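Local coordinates for 455aa long hypothetical phospho-sugar mutase (PDB 2F7L), which interconverts the 6-phosphates and 1-phosphates of glucosamine and galactosamine in a magnesium-dependent mutase reaction, for UDP-GlcNAc and UDP-GalNAc synthesis, at residues A[18-23]-A[50-55]; A[74-79]-A[91-96]. All coordinates share one frame; numbering follows the deposited sequence.

Contact 1 of 2, residues A[18-23]-A[50-55]; sequences LTPELV and GDMLVK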
loop_
_atom_site.group_PDB
_atom_site.type_symbol
_atom_site.label_atom_id
_atom_site.label_comp_id
_atom_site.label_asym_id
_atom_site.label_seq_id
_atom_site.Cartn_x
_atom_site.Cartn_y
_atom_site.Cartn_z
ATOM N N LEU A 18 -10.858 10.210 16.361
ATOM C CA LEU A 18 -11.670 9.131 15.805
ATOM C C LEU A 18 -12.409 8.602 17.026
ATOM O O LEU A 18 -11.913 7.751 17.746
ATOM C CB LEU A 18 -10.792 8.015 15.200
ATOM C CG LEU A 18 -11.535 6.982 14.339
ATOM C CD1 LEU A 18 -11.666 7.536 12.941
ATOM C CD2 LEU A 18 -10.804 5.661 14.292
ATOM N N THR A 19 -13.590 9.133 17.276
ATOM C CA THR A 19 -14.375 8.722 18.426
ATOM C C THR A 19 -15.447 7.716 18.017
ATOM O O THR A 19 -15.734 7.527 16.834
ATOM C CB THR A 19 -15.064 9.933 19.031
ATOM O OG1 THR A 19 -16.193 10.290 18.220
ATOM C CG2 THR A 19 -14.110 11.102 19.067
ATOM N N PRO A 20 -16.066 7.059 18.992
ATOM C CA PRO A 20 -17.102 6.095 18.626
ATOM C C PRO A 20 -18.247 6.827 17.941
ATOM O O PRO A 20 -18.834 6.300 17.004
ATOM C CB PRO A 20 -17.539 5.514 19.967
ATOM C CG PRO A 20 -16.410 5.787 20.861
ATOM C CD PRO A 20 -15.891 7.115 20.448
ATOM N N GLU A 21 -18.556 8.042 18.417
ATOM C CA GLU A 21 -19.658 8.846 17.856
ATOM C C GLU A 21 -19.499 9.163 16.371
ATOM O O GLU A 21 -20.481 9.131 15.609
ATOM C CB GLU A 21 -19.810 10.168 18.600
ATOM C CG GLU A 21 -19.957 10.038 20.079
ATOM C CD GLU A 21 -18.641 9.685 20.753
ATOM O OE1 GLU A 21 -17.606 10.329 20.442
ATOM O OE2 GLU A 21 -18.647 8.771 21.610
ATOM N N LEU A 22 -18.269 9.486 15.976
ATOM C CA LEU A 22 -17.982 9.801 14.598
ATOM C C LEU A 22 -18.150 8.554 13.747
ATOM O O LEU A 22 -18.851 8.577 12.729
ATOM C CB LEU A 22 -16.556 10.342 14.470
ATOM C CG LEU A 22 -15.971 10.659 13.077
ATOM C CD1 LEU A 22 -16.918 11.439 12.213
ATOM C CD2 LEU A 22 -14.740 11.482 13.279
ATOM N N VAL A 23 -17.516 7.463 14.171
ATOM C CA VAL A 23 -17.598 6.213 13.445
ATOM C C VAL A 23 -19.055 5.766 13.379
ATOM O O VAL A 23 -19.504 5.192 12.395
ATOM C CB VAL A 23 -16.728 5.128 14.126
ATOM C CG1 VAL A 23 -16.983 3.747 13.479
ATOM C CG2 VAL A 23 -15.248 5.516 14.026
ATOM N N GLY A 50 -9.695 -1.520 18.003
ATOM C CA GLY A 50 -10.238 -2.675 17.314
ATOM C C GLY A 50 -11.639 -3.176 17.531
ATOM O O GLY A 50 -12.479 -3.102 16.636
ATOM N N ASP A 51 -11.872 -3.735 18.710
ATOM C CA ASP A 51 -13.171 -4.259 19.045
ATOM C C ASP A 51 -14.183 -3.165 19.184
ATOM O O ASP A 51 -15.272 -3.232 18.614
ATOM C CB ASP A 51 -13.113 -5.044 20.347
ATOM C CG ASP A 51 -13.236 -6.536 20.120
ATOM O OD1 ASP A 51 -12.274 -7.112 19.509
ATOM O OD2 ASP A 51 -14.297 -7.110 20.544
ATOM N N MET A 52 -13.832 -2.145 19.947
ATOM C CA MET A 52 -14.771 -1.076 20.144
ATOM C C MET A 52 -15.324 -0.623 18.799
ATOM O O MET A 52 -16.541 -0.646 18.587
ATOM C CB MET A 52 -14.105 0.077 20.870
ATOM C CG MET A 52 -15.045 1.214 21.166
ATOM S SD MET A 52 -14.273 2.730 20.695
ATOM C CE MET A 52 -13.510 3.216 22.151
ATOM N N LEU A 53 -14.426 -0.266 17.881
ATOM C CA LEU A 53 -14.823 0.213 16.564
ATOM C C LEU A 53 -15.608 -0.759 15.699
ATOM O O LEU A 53 -16.478 -0.344 14.952
ATOM C CB LEU A 53 -13.606 0.729 15.812
ATOM C CG LEU A 53 -13.054 2.034 16.421
ATOM C CD1 LEU A 53 -11.957 2.635 15.522
ATOM C CD2 LEU A 53 -14.211 3.045 16.617
ATOM N N VAL A 54 -15.329 -2.053 15.790
ATOM C CA VAL A 54 -16.086 -3.006 14.990
ATOM C C VAL A 54 -17.511 -3.083 15.523
ATOM O O VAL A 54 -18.458 -3.227 14.757
ATOM C CB VAL A 54 -15.445 -4.412 15.020
ATOM C CG1 VAL A 54 -16.485 -5.492 14.599
ATOM C CG2 VAL A 54 -14.231 -4.427 14.081
ATOM N N LYS A 55 -17.672 -2.993 16.837
ATOM C CA LYS A 55 -19.010 -3.039 17.390
ATOM C C LYS A 55 -19.809 -1.790 16.957
ATOM O O LYS A 55 -20.998 -1.873 16.643
ATOM C CB LYS A 55 -18.934 -3.122 18.914
ATOM C CG LYS A 55 -18.153 -4.319 19.433
ATOM C CD LYS A 55 -18.994 -5.579 19.516
ATOM C CE LYS A 55 -18.263 -6.750 18.841
ATOM N NZ LYS A 55 -16.773 -6.747 19.103
#
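L53 fits between L18 and V23, where helix 50-63 packs beside the start of helix 20-34. Both helices belong to the alpha/beta/alpha domain I of the phosphohexose mutase fold. The contact is apolar, with no hydrogen bond across it. The two methyls of L53 divide the work. L53 CD1 meets L18 CD2 at 3.5 Å, methyl to methyl. L53 CD2 turns to V23 and reaches V23 CG2 at 3.7 Å, with the two side chains at about a right angle. L53 holds CG anti to its carbonyl carbon (chi1 -69°), which brings its forked end to L18 and V23. The same side chains reach the sheet: L53 also touches N104 and I94, and V23 touches I106. M52 adds a second, partly exposed patch. Its chain bends at chi2 and chi3 and crosses the ring of P20 at a slant, so that M52 SD lies 3.7 Å from P20 CG. P20 is the first residue of its helix, and T19 before it is the N-cap. T19 OG1 accepts from L22 N at 3.2 Å (N-H...O 159°). The same hydroxyl donates to E21 OE1, coming from above the carboxylate plane.

Contact 2 of 2, residues A[74-79]-A[91-96]; sequences APTPAL and GVVITA
T76 and V93 bring the two backbones nearest, with their CA atoms 6.9 Å apart. T76 opens helix 76-86 just after the N-cap residue P75, and L79 N closes the first turn on P75 O. V93 lies in strand 90-94 of the domain I sheet. The helix is the connection of a beta-alpha-beta crossover from strand 67-73 to strand 90-94. The strand alternates, so V93 points toward the helix while V92 and I94 point away. No hydrogen bond joins the segments. V93 fills the angle between T76 and L79, one helical turn apart. V93 CG1, anti to the backbone N (chi1 -174°), touches both: OG1 of T76 at 3.7 Å and CD2 of L79 at 3.8 Å. V93 CG2 lies against the flank of L79, 4.0 Å from L79 CB. With an alanine here in place of V93 both methyls are gone, and the gap this opens against T76 and L79 would probably leave the end of the leucine freer to turn. The hydroxyl of T76 has its polar partner outside these two segments. Its OG1 is hydrogen-bonded to OD1 of D243, which by similarity is a magnesium ligand. Past the strand end comes T95, leading to S97, by similarity the serine that carries the phosphoserine intermediate, unmodified here. T95 OG1 is bonded to D45 OD2 and S97 N, while T95 CG2, its methyl, faces the helix start, 4.2 Å from T76 OG1.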
loop_
_atom_site.group_PDB
_atom_site.type_symbol
_atom_site.label_atom_id
_atom_site.label_comp_id
_atom_site.label_asym_id
_atom_site.label_seq_id
_atom_site.Cartn_x
_atom_site.Cartn_y
_atom_site.Cartn_z
ATOM N N ALA A 74 -7.618 -9.368 9.852
ATOM C CA ALA A 74 -6.950 -9.865 8.664
ATOM C C ALA A 74 -6.267 -8.772 7.884
ATOM O O ALA A 74 -6.517 -7.601 8.110
ATOM C CB ALA A 74 -7.965 -10.567 7.762
ATOM N N PRO A 75 -5.336 -9.139 7.001
ATOM C CA PRO A 75 -4.683 -8.102 6.207
ATOM C C PRO A 75 -5.801 -7.466 5.351
ATOM O O PRO A 75 -6.815 -8.124 5.051
ATOM C CB PRO A 75 -3.692 -8.906 5.360
ATOM C CG PRO A 75 -3.269 -9.952 6.275
ATOM C CD PRO A 75 -4.549 -10.387 6.969
ATOM N N THR A 76 -5.634 -6.198 4.970
ATOM C CA THR A 76 -6.646 -5.534 4.138
ATOM C C THR A 76 -6.770 -6.226 2.777
ATOM O O THR A 76 -7.882 -6.442 2.300
ATOM C CB THR A 76 -6.345 -4.020 3.975
ATOM O OG1 THR A 76 -6.465 -3.388 5.253
ATOM C CG2 THR A 76 -7.323 -3.365 3.027
ATOM N N PRO A 77 -5.635 -6.587 2.145
ATOM C CA PRO A 77 -5.700 -7.271 0.848
ATOM C C PRO A 77 -6.588 -8.525 1.011
ATOM O O PRO A 77 -7.333 -8.897 0.088
ATOM C CB PRO A 77 -4.247 -7.683 0.576
ATOM C CG PRO A 77 -3.430 -6.815 1.424
ATOM C CD PRO A 77 -4.254 -6.576 2.660
ATOM N N ALA A 78 -6.479 -9.173 2.176
ATOM C CA ALA A 78 -7.260 -10.365 2.496
ATOM C C ALA A 78 -8.765 -10.076 2.578
ATOM O O ALA A 78 -9.578 -10.787 1.976
ATOM C CB ALA A 78 -6.789 -10.958 3.809
ATOM N N LEU A 79 -9.132 -9.047 3.346
ATOM C CA LEU A 79 -10.527 -8.651 3.493
ATOM C C LEU A 79 -11.046 -8.257 2.110
ATOM O O LEU A 79 -12.106 -8.684 1.682
ATOM C CB LEU A 79 -10.634 -7.446 4.430
ATOM C CG LEU A 79 -10.960 -7.526 5.926
ATOM C CD1 LEU A 79 -11.293 -8.935 6.299
ATOM C CD2 LEU A 79 -9.790 -6.979 6.753
ATOM N N GLY A 91 -17.185 -3.735 1.664
ATOM C CA GLY A 91 -16.780 -3.993 3.024
ATOM C C GLY A 91 -16.158 -2.771 3.658
ATOM O O GLY A 91 -15.869 -1.781 2.985
ATOM N N VAL A 92 -15.983 -2.828 4.971
ATOM C CA VAL A 92 -15.341 -1.748 5.674
ATOM C C VAL A 92 -14.317 -2.358 6.638
ATOM O O VAL A 92 -14.638 -3.221 7.447
ATOM C CB VAL A 92 -16.382 -0.826 6.372
ATOM C CG1 VAL A 92 -17.704 -1.492 6.403
ATOM C CG2 VAL A 92 -15.916 -0.431 7.754
ATOM N N VAL A 93 -13.066 -1.928 6.483
ATOM C CA VAL A 93 -11.938 -2.375 7.296
ATOM C C VAL A 93 -11.558 -1.283 8.339
ATOM O O VAL A 93 -11.425 -0.090 8.003
ATOM C CB VAL A 93 -10.693 -2.638 6.393
ATOM C CG1 VAL A 93 -9.598 -3.223 7.200
ATOM C CG2 VAL A 93 -11.036 -3.535 5.254
ATOM N N ILE A 94 -11.377 -1.697 9.592
ATOM C CA ILE A 94 -10.995 -0.786 10.677
ATOM C C ILE A 94 -9.486 -0.793 10.700
ATOM O O ILE A 94 -8.881 -1.731 11.220
ATOM C CB ILE A 94 -11.518 -1.273 12.072
ATOM C CG1 ILE A 94 -13.036 -1.106 12.170
ATOM C CG2 ILE A 94 -10.921 -0.429 13.189
ATOM C CD1 ILE A 94 -13.798 -1.657 11.002
ATOM N N THR A 95 -8.882 0.262 10.153
ATOM C CA THR A 95 -7.427 0.346 10.063
ATOM C C THR A 95 -6.896 1.757 9.831
ATOM O O THR A 95 -7.595 2.621 9.292
ATOM C CB THR A 95 -6.920 -0.554 8.900
ATOM O OG1 THR A 95 -5.496 -0.699 8.972
ATOM C CG2 THR A 95 -7.308 0.060 7.539
ATOM N N ALA A 96 -5.647 1.982 10.232
ATOM C CA ALA A 96 -4.996 3.284 10.035
ATOM C C ALA A 96 -3.758 3.081 9.156
ATOM O O ALA A 96 -2.785 3.820 9.231
ATOM C CB ALA A 96 -4.610 3.922 11.382
#

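How the contacts relate
From the N terminus the chain leaves strand 10-13 and enters helix 20-34. It passes through strand 39-44 and returns along helix 50-63, where contact 1 closes the first loop. Strand 67-73 follows. Helix 76-86 then leads into strand 90-94, and contact 2 closes a shorter loop. The two loops are in series, neither nesting nor crossing. Contact 1 joins two helices on one face of the domain I sheet, and contact 2 joins a helix on the other face to a sheet strand. Their centres are about 15 Å apart. They meet through the sheet at I94, where I94 CG2 packs 3.9 Å from L53 CB and I94 CG1 lies 4.0 Å from V54 CG2.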